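PDB 3AHP: CutA1 from Shewanella, which probably takes part in tolerance to divalent metal ions and forms a notably stable trimer. Local coordinates for residues E5-A19 against H55-Y68. Numbering follows the deposited sequence.
Sequences EQLLIFTTCPDADIA and HEVPMQIKCMTTDY
Backbone bonds between Ile-9 and Ile-61 lie at the middle of an antiparallel pairing that shows how two strands distant in sequence build a sheet. Ile-9 N reaches Ile-61 O at 2.9 Å and Ile-61 N returns to Ile-9 O at 2.8 Å; paired bonds also join Leu-7 with Cys-63, Thr-11 with Met-59 and Cys-13 with Val-57. Thr-65 N prolongs the series to Glu-5 O, just where the second strand ends.

Strands 6-13 and 50-64 belong to the antiparallel sheet of the GlnB-like, ferredoxin-like fold, and its two faces are used differently. On the helix-bearing face, with CG1 anti to the carbonyl carbon (chi1 -66°) and the chain extended beyond it, Ile-9 carries CD1 to the edge of the Tyr-68 ring, 3.8 Å from CD1 of that tyrosine. Leu-7 crosses Tyr-68 at about a right angle, while the SD of Met-59 lies 4.0 Å from Ala-19 CB in helix 16-28. On the opposite face, Leu-8 CD1 lies against Lys-62 CG at 3.6 Å; Phe-10 runs alongside Gln-60 and packs on Phe-10 of the third subunit.

Among polar side chains, Thr-12 OG1 gives a weak hydrogen bond to Glu-56 OE2 (3.4 Å), an atom also bonded to Ser-43, and Lys-62 NZ forms a salt bridge with Glu-85 of the third subunit.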
ATOM      1  N   GLU B   5     -12.295  -2.219 -12.630  1.00 46.87           N
ATOM      2  CA  GLU B   5     -11.624  -2.786 -13.814  1.00 45.26           C
ATOM      3  C   GLU B   5     -10.335  -3.438 -13.370  1.00 42.54           C
ATOM      4  O   GLU B   5      -9.896  -4.442 -13.939  1.00 42.72           O
ATOM      5  CB  GLU B   5     -11.230  -1.696 -14.827  1.00 47.15           C
ATOM      6  CG  GLU B   5     -12.355  -0.882 -15.433  1.00 53.61           C
ATOM      7  CD  GLU B   5     -13.341  -1.748 -16.176  1.00 62.01           C
ATOM      8  OE1 GLU B   5     -13.669  -2.837 -15.658  1.00 63.63           O
ATOM      9  OE2 GLU B   5     -13.805  -1.332 -17.257  1.00 64.38           O
ATOM     10  N   GLN B   6      -9.667  -2.770 -12.437  1.00 38.64           N
ATOM     11  CA  GLN B   6      -8.295  -3.080 -12.120  1.00 34.77           C
ATOM     12  C   GLN B   6      -8.072  -3.207 -10.630  1.00 32.60           C
ATOM     13  O   GLN B   6      -8.785  -2.576  -9.837  1.00 32.15           O
ATOM     14  CB  GLN B   6      -7.377  -2.027 -12.709  1.00 35.23           C
ATOM     15  CG  GLN B   6      -7.391  -2.019 -14.219  1.00 35.32           C
ATOM     16  CD  GLN B   6      -7.271  -0.637 -14.784  1.00 33.97           C
ATOM     17  OE1 GLN B   6      -7.855   0.311 -14.263  1.00 34.24           O
ATOM     18  NE2 GLN B   6      -6.478  -0.500 -15.833  1.00 35.33           N
ATOM     19  N   LEU B   7      -7.111  -4.057 -10.255  1.00 28.66           N
ATOM     20  CA  LEU B   7      -6.770  -4.263  -8.857  1.00 24.84           C
ATOM     21  C   LEU B   7      -5.350  -3.860  -8.526  1.00 23.09           C
ATOM     22  O   LEU B   7      -4.460  -3.942  -9.354  1.00 21.72           O
ATOM     23  CB  LEU B   7      -6.979  -5.712  -8.447  1.00 25.12           C
ATOM     24  CG  LEU B   7      -8.333  -6.350  -8.734  1.00 24.22           C
ATOM     25  CD1 LEU B   7      -8.187  -7.862  -8.767  1.00 14.35           C
ATOM     26  CD2 LEU B   7      -9.387  -5.896  -7.722  1.00 22.42           C
ATOM     27  N   LEU B   8      -5.152  -3.468  -7.274  1.00 23.23           N
ATOM     28  CA  LEU B   8      -3.852  -3.525  -6.628  1.00 21.98           C
ATOM     29  C   LEU B   8      -3.794  -4.698  -5.656  1.00 20.28           C
ATOM     30  O   LEU B   8      -4.584  -4.784  -4.730  1.00 19.95           O
ATOM     31  CB  LEU B   8      -3.597  -2.210  -5.895  1.00 23.42           C
ATOM     32  CG  LEU B   8      -2.222  -1.952  -5.287  1.00 22.80           C
ATOM     33  CD1 LEU B   8      -1.168  -2.064  -6.344  1.00 21.67           C
ATOM     34  CD2 LEU B   8      -2.193  -0.586  -4.587  1.00 22.44           C
ATOM     35  N   ILE B   9      -2.865  -5.614  -5.901  1.00 20.64           N
ATOM     36  CA  ILE B   9      -2.687  -6.805  -5.069  1.00 19.68           C
ATOM     37  C   ILE B   9      -1.451  -6.677  -4.197  1.00 19.22           C
ATOM     38  O   ILE B   9      -0.383  -6.278  -4.674  1.00 17.14           O
ATOM     39  CB  ILE B   9      -2.544  -8.069  -5.926  1.00 19.31           C
ATOM     40  CG1 ILE B   9      -3.854  -8.344  -6.660  1.00 21.15           C
ATOM     41  CG2 ILE B   9      -2.136  -9.271  -5.054  1.00 19.14           C
ATOM     42  CD1 ILE B   9      -3.814  -9.581  -7.548  1.00 25.70           C
ATOM     43  N   PHE B  10      -1.604  -6.995  -2.914  1.00 19.16           N
ATOM     44  CA  PHE B  10      -0.461  -7.032  -2.002  1.00 19.65           C
ATOM     45  C   PHE B  10      -0.169  -8.467  -1.660  1.00 19.83           C
ATOM     46  O   PHE B  10      -1.079  -9.244  -1.373  1.00 20.81           O
ATOM     47  CB  PHE B  10      -0.738  -6.263  -0.703  1.00 19.30           C
ATOM     48  CG  PHE B  10      -0.941  -4.803  -0.895  1.00 17.85           C
ATOM     49  CD1 PHE B  10      -2.199  -4.298  -1.205  1.00 20.57           C
ATOM     50  CD2 PHE B  10       0.121  -3.925  -0.774  1.00 15.69           C
ATOM     51  CE1 PHE B  10      -2.384  -2.920  -1.411  1.00 19.87           C
ATOM     52  CE2 PHE B  10      -0.057  -2.565  -0.958  1.00 14.07           C
ATOM     53  CZ  PHE B  10      -1.311  -2.061  -1.293  1.00 13.91           C
ATOM     54  N   THR B  11       1.109  -8.799  -1.611  1.00 20.67           N
ATOM     55  CA  THR B  11       1.521 -10.132  -1.208  1.00 22.30           C
ATOM     56  C   THR B  11       2.967 -10.092  -0.751  1.00 21.65           C
ATOM     57  O   THR B  11       3.565  -9.047  -0.688  1.00 23.58           O
ATOM     58  CB  THR B  11       1.323 -11.164  -2.344  1.00 21.69           C
ATOM     59  OG1 THR B  11       1.580 -12.475  -1.841  1.00 26.34           O
ATOM     60  CG2 THR B  11       2.249 -10.893  -3.498  1.00 20.01           C
ATOM     61  N   THR B  12       3.536 -11.240  -0.460  1.00 23.71           N
ATOM     62  CA  THR B  12       4.728 -11.295   0.360  1.00 23.85           C
ATOM     63  C   THR B  12       5.445 -12.576  -0.006  1.00 23.43           C
ATOM     64  O   THR B  12       4.797 -13.550  -0.317  1.00 24.62           O
ATOM     65  CB  THR B  12       4.320 -11.324   1.847  1.00 24.47           C
ATOM     66  OG1 THR B  12       4.877 -10.196   2.535  1.00 23.11           O
ATOM     67  CG2 THR B  12       4.736 -12.621   2.493  1.00 24.94           C
ATOM     68  N   CYS B  13       6.767 -12.543  -0.095  1.00 24.63           N
ATOM     69  CA  CYS B  13       7.546 -13.756  -0.306  1.00 25.95           C
ATOM     70  C   CYS B  13       8.608 -13.894   0.762  1.00 26.29           C
ATOM     71  O   CYS B  13       9.066 -12.890   1.285  1.00 27.28           O
ATOM     72  CB  CYS B  13       8.202 -13.730  -1.681  1.00 27.61           C
ATOM     73  SG  CYS B  13       7.074 -14.040  -3.045  1.00 30.63           S
ATOM     74  N   PRO B  14       9.042 -15.137   1.059  1.00 28.07           N
ATOM     75  CA  PRO B  14      10.005 -15.377   2.143  1.00 28.95           C
ATOM     76  C   PRO B  14      11.384 -14.810   1.867  1.00 30.41           C
ATOM     77  O   PRO B  14      12.125 -14.552   2.802  1.00 33.16           O
ATOM     78  CB  PRO B  14      10.071 -16.897   2.223  1.00 27.31           C
ATOM     79  CG  PRO B  14       8.755 -17.342   1.722  1.00 26.58           C
ATOM     80  CD  PRO B  14       8.462 -16.403   0.584  1.00 28.06           C
ATOM     81  N   ASP B  15      11.711 -14.581   0.603  1.00 31.42           N
ATOM     82  CA  ASP B  15      12.892 -13.800   0.269  1.00 33.00           C
ATOM     83  C   ASP B  15      12.785 -13.235  -1.141  1.00 32.33           C
ATOM     84  O   ASP B  15      11.823 -13.534  -1.854  1.00 32.95           O
ATOM     85  CB  ASP B  15      14.142 -14.663   0.376  1.00 33.34           C
ATOM     86  CG  ASP B  15      14.143 -15.780  -0.630  1.00 36.54           C
ATOM     87  OD1 ASP B  15      14.259 -15.488  -1.844  1.00 40.59           O
ATOM     88  OD2 ASP B  15      13.990 -16.945  -0.209  1.00 41.43           O
ATOM     89  N   ALA B  16      13.807 -12.487  -1.554  1.00 31.07           N
ATOM     90  CA  ALA B  16      13.753 -11.691  -2.775  1.00 31.31           C
ATOM     91  C   ALA B  16      13.884 -12.533  -4.037  1.00 31.32           C
ATOM     92  O   ALA B  16      13.342 -12.163  -5.075  1.00 31.24           O
ATOM     93  CB  ALA B  16      14.813 -10.583  -2.764  1.00 31.05           C
ATOM     94  N   ASP B  17      14.642 -13.627  -3.962  1.00 31.04           N
ATOM     95  CA  ASP B  17      14.794 -14.522  -5.106  1.00 32.07           C
ATOM     96  C   ASP B  17      13.456 -15.123  -5.535  1.00 30.59           C
ATOM     97  O   ASP B  17      13.137 -15.218  -6.725  1.00 27.98           O
ATOM     98  CB  ASP B  17      15.792 -15.634  -4.790  1.00 33.94           C
ATOM     99  CG  ASP B  17      17.194 -15.111  -4.606  1.00 41.84           C
ATOM    100  OD1 ASP B  17      17.601 -14.212  -5.375  1.00 48.04           O
ATOM    101  OD2 ASP B  17      17.867 -15.544  -3.652  1.00 48.45           O
ATOM    102  N   ILE B  18      12.688 -15.558  -4.548  1.00 29.14           N
ATOM    103  CA  ILE B  18      11.371 -16.054  -4.815  1.00 28.26           C
ATOM    104  C   ILE B  18      10.479 -14.947  -5.407  1.00 27.31           C
ATOM    105  O   ILE B  18       9.751 -15.173  -6.370  1.00 25.75           O
ATOM    106  CB  ILE B  18      10.770 -16.688  -3.545  1.00 29.19           C
ATOM    107  CG1 ILE B  18      11.684 -17.821  -3.055  1.00 29.24           C
ATOM    108  CG2 ILE B  18       9.324 -17.150  -3.788  1.00 25.77           C
ATOM    109  CD1 ILE B  18      11.407 -18.312  -1.620  1.00 27.47           C
ATOM    110  N   ALA B  19      10.544 -13.751  -4.833  1.00 27.59           N
ATOM    111  CA  ALA B  19       9.721 -12.636  -5.308  1.00 27.44           C
ATOM    112  C   ALA B  19      10.027 -12.364  -6.773  1.00 27.33           C
ATOM    113  O   ALA B  19       9.119 -12.235  -7.606  1.00 26.65           O
ATOM    114  CB  ALA B  19       9.965 -11.398  -4.474  1.00 25.15           C
ATOM    115  N   HIS B  55      11.287 -12.136   8.238  1.00 36.56           N
ATOM    116  CA  HIS B  55      11.684 -11.133   7.271  1.00 36.13           C
ATOM    117  C   HIS B  55      11.291 -11.571   5.858  1.00 34.34           C
ATOM    118  O   HIS B  55      11.551 -12.695   5.446  1.00 34.79           O
ATOM    119  CB  HIS B  55      13.186 -10.859   7.376  1.00 37.57           C
ATOM    120  CG  HIS B  55      13.535  -9.789   8.368  1.00 47.01           C
ATOM    121  ND1 HIS B  55      14.082 -10.066   9.606  1.00 51.92           N
ATOM    122  CD2 HIS B  55      13.394  -8.440   8.314  1.00 49.96           C
ATOM    123  CE1 HIS B  55      14.283  -8.933  10.260  1.00 53.92           C
ATOM    124  NE2 HIS B  55      13.851  -7.935   9.508  1.00 53.73           N
ATOM    125  N   GLU B  56      10.648 -10.702   5.135  1.00 33.07           N
ATOM    126  CA  GLU B  56       9.896 -11.107   4.009  1.00 31.77           C
ATOM    127  C   GLU B  56      10.006 -10.075   2.975  1.00 31.34           C
ATOM    128  O   GLU B  56      10.287  -8.953   3.228  1.00 32.72           O
ATOM    129  CB  GLU B  56       8.449 -11.302   4.371  1.00 31.46           C
ATOM    130  CG  GLU B  56       8.233 -12.499   5.160  1.00 27.35           C
ATOM    131  CD  GLU B  56       6.871 -12.933   5.118  1.00 27.39           C
ATOM    132  OE1 GLU B  56       6.632 -14.113   5.083  1.00 30.41           O
ATOM    133  OE2 GLU B  56       6.022 -12.103   5.133  1.00 26.41           O
ATOM    134  N   VAL B  57       9.764 -10.472   1.768  1.00 20.00           N
ATOM    135  CA  VAL B  57       9.827  -9.531   0.705  1.00 20.00           C
ATOM    136  C   VAL B  57       8.468  -9.158   0.129  1.00 20.00           C
ATOM    137  O   VAL B  57       7.752  -9.978  -0.364  1.00 26.86           O
ATOM    138  CB  VAL B  57      10.814 -10.015  -0.312  1.00 20.00           C
ATOM    139  CG1 VAL B  57      10.193 -10.319  -1.561  1.00 20.00           C
ATOM    140  CG2 VAL B  57      11.914  -9.049  -0.497  1.00 20.00           C
ATOM    141  N   PRO B  58       8.132  -7.886   0.193  1.00 24.28           N
ATOM    142  CA  PRO B  58       6.804  -7.412  -0.133  1.00 23.47           C
ATOM    143  C   PRO B  58       6.577  -7.217  -1.621  1.00 22.93           C
ATOM    144  O   PRO B  58       7.474  -6.874  -2.292  1.00 21.36           O
ATOM    145  CB  PRO B  58       6.761  -6.104   0.608  1.00 23.82           C
ATOM    146  CG  PRO B  58       8.056  -5.681   0.643  1.00 23.98           C
ATOM    147  CD  PRO B  58       8.929  -6.807   0.755  1.00 22.67           C
ATOM    148  N   MET B  59       5.387  -7.491  -2.119  1.00 23.71           N
ATOM    149  CA  MET B  59       5.102  -7.308  -3.549  1.00 25.84           C
ATOM    150  C   MET B  59       3.806  -6.525  -3.793  1.00 24.67           C
ATOM    151  O   MET B  59       2.788  -6.813  -3.176  1.00 24.79           O
ATOM    152  CB  MET B  59       5.011  -8.658  -4.261  1.00 26.61           C
ATOM    153  CG  MET B  59       6.324  -9.380  -4.415  1.00 30.72           C
ATOM    154  SD  MET B  59       6.158 -10.867  -5.422  1.00 41.27           S
ATOM    155  CE  MET B  59       6.667 -10.255  -7.002  1.00 37.75           C
ATOM    156  N   GLN B  60       3.846  -5.566  -4.715  1.00 23.15           N
ATOM    157  CA  GLN B  60       2.624  -4.996  -5.273  1.00 24.43           C
ATOM    158  C   GLN B  60       2.404  -5.453  -6.713  1.00 23.00           C
ATOM    159  O   GLN B  60       3.282  -5.304  -7.548  1.00 23.14           O
ATOM    160  CB  GLN B  60       2.666  -3.473  -5.250  1.00 25.13           C
ATOM    161  CG  GLN B  60       2.729  -2.809  -3.880  1.00 27.11           C
ATOM    162  CD  GLN B  60       2.759  -1.281  -4.008  1.00 34.74           C
ATOM    163  OE1 GLN B  60       2.886  -0.565  -3.008  1.00 30.92           O
ATOM    164  NE2 GLN B  60       2.662  -0.778  -5.261  1.00 31.19           N
ATOM    165  N   ILE B  61       1.220  -5.984  -7.002  1.00 22.31           N
ATOM    166  CA  ILE B  61       0.866  -6.392  -8.368  1.00 21.60           C
ATOM    167  C   ILE B  61      -0.215  -5.486  -8.949  1.00 21.38           C
ATOM    168  O   ILE B  61      -1.266  -5.291  -8.340  1.00 20.33           O
ATOM    169  CB  ILE B  61       0.347  -7.854  -8.441  1.00 21.26           C
ATOM    170  CG1 ILE B  61       1.406  -8.845  -7.935  1.00 22.25           C
ATOM    171  CG2 ILE B  61      -0.070  -8.186  -9.858  1.00 16.99           C
ATOM    172  CD1 ILE B  61       0.825 -10.118  -7.311  1.00 16.70           C
ATOM    173  N   LYS B  62       0.026  -4.942 -10.134  1.00 21.27           N
ATOM    174  CA  LYS B  62      -1.006  -4.152 -10.763  1.00 22.90           C
ATOM    175  C   LYS B  62      -1.537  -4.858 -11.985  1.00 23.14           C
ATOM    176  O   LYS B  62      -0.766  -5.296 -12.845  1.00 23.67           O
ATOM    177  CB  LYS B  62      -0.510  -2.741 -11.079  1.00 23.89           C
ATOM    178  CG  LYS B  62      -0.151  -1.945  -9.831  1.00 25.69           C
ATOM    179  CD  LYS B  62       1.124  -1.157 -10.033  1.00 35.62           C
ATOM    180  CE  LYS B  62       2.331  -1.851  -9.433  1.00 38.19           C
ATOM    181  NZ  LYS B  62       2.791  -1.119  -8.207  1.00 47.40           N
ATOM    182  N   CYS B  63      -2.857  -5.010 -12.032  1.00 22.85           N
ATOM    183  CA  CYS B  63      -3.478  -5.916 -12.972  1.00 23.20           C
ATOM    184  C   CYS B  63      -4.936  -5.598 -13.255  1.00 23.80           C
ATOM    185  O   CYS B  63      -5.574  -4.835 -12.536  1.00 22.21           O
ATOM    186  CB  CYS B  63      -3.371  -7.341 -12.444  1.00 24.95           C
ATOM    187  SG  CYS B  63      -4.489  -7.699 -11.098  1.00 27.67           S
ATOM    188  N   MET B  64      -5.464  -6.244 -14.290  1.00 26.18           N
ATOM    189  CA  MET B  64      -6.902  -6.286 -14.559  1.00 27.11           C
ATOM    190  C   MET B  64      -7.636  -7.304 -13.689  1.00 27.23           C
ATOM    191  O   MET B  64      -7.225  -8.448 -13.551  1.00 26.37           O
ATOM    192  CB  MET B  64      -7.128  -6.630 -16.023  1.00 28.26           C
ATOM    193  CG  MET B  64      -6.400  -5.707 -16.978  1.00 30.90           C
ATOM    194  SD  MET B  64      -7.118  -4.054 -17.049  1.00 40.34           S
ATOM    195  CE  MET B  64      -8.842  -4.435 -17.389  1.00 31.85           C
ATOM    196  N   THR B  65      -8.745  -6.883 -13.117  1.00 28.04           N
ATOM    197  CA  THR B  65      -9.520  -7.761 -12.268  1.00 28.74           C
ATOM    198  C   THR B  65      -9.793  -9.043 -13.021  1.00 29.08           C
ATOM    199  O   THR B  65     -10.010 -10.107 -12.456  1.00 29.47           O
ATOM    200  CB  THR B  65     -10.828  -7.076 -11.936  1.00 29.57           C
ATOM    201  OG1 THR B  65     -10.536  -5.905 -11.172  1.00 27.92           O
ATOM    202  CG2 THR B  65     -11.774  -8.006 -11.181  1.00 27.97           C
ATOM    203  N   THR B  66      -9.807  -8.919 -14.328  1.00 31.13           N
ATOM    204  CA  THR B  66     -10.211 -10.018 -15.176  1.00 31.75           C
ATOM    205  C   THR B  66      -9.165 -11.155 -15.161  1.00 32.03           C
ATOM    206  O   THR B  66      -9.510 -12.325 -15.101  1.00 31.88           O
ATOM    207  CB  THR B  66     -10.535  -9.477 -16.592  1.00 31.74           C
ATOM    208  OG1 THR B  66     -11.665 -10.162 -17.104  1.00 32.28           O
ATOM    209  CG2 THR B  66      -9.362  -9.568 -17.563  1.00 27.58           C
ATOM    210  N   ASP B  67      -7.891 -10.789 -15.074  1.00 32.40           N
ATOM    211  CA  ASP B  67      -6.822 -11.760 -14.963  1.00 31.41           C
ATOM    212  C   ASP B  67      -6.720 -12.348 -13.566  1.00 30.39           C
ATOM    213  O   ASP B  67      -5.905 -13.234 -13.340  1.00 30.37           O
ATOM    214  CB  ASP B  67      -5.468 -11.135 -15.309  1.00 32.14           C
ATOM    215  CG  ASP B  67      -5.467 -10.416 -16.629  1.00 34.08           C
ATOM    216  OD1 ASP B  67      -5.849 -11.016 -17.655  1.00 35.53           O
ATOM    217  OD2 ASP B  67      -4.978  -9.271 -16.653  1.00 41.98           O
ATOM    218  N   TYR B  68      -7.481 -11.818 -12.615  1.00 30.07           N
ATOM    219  CA  TYR B  68      -7.224 -12.118 -11.210  1.00 30.50           C
ATOM    220  C   TYR B  68      -7.101 -13.618 -10.932  1.00 30.41           C
ATOM    221  O   TYR B  68      -6.110 -14.054 -10.334  1.00 31.77           O
ATOM    222  CB  TYR B  68      -8.234 -11.462 -10.253  1.00 30.30           C
ATOM    223  CG  TYR B  68      -8.060 -11.927  -8.826  1.00 32.40           C
ATOM    224  CD1 TYR B  68      -7.135 -11.310  -7.982  1.00 32.60           C
ATOM    225  CD2 TYR B  68      -8.697 -13.088  -8.370  1.00 34.26           C
ATOM    226  CE1 TYR B  68      -6.898 -11.803  -6.698  1.00 35.78           C
ATOM    227  CE2 TYR B  68      -8.462 -13.596  -7.091  1.00 33.60           C
ATOM    228  CZ  TYR B  68      -7.567 -12.948  -6.261  1.00 34.59           C
ATOM    229  OH  TYR B  68      -7.333 -13.443  -5.002  1.00 31.46           O
TER
HETATM  230  O   HOH W   1      12.076 -15.047   5.223  1.00 22.50           O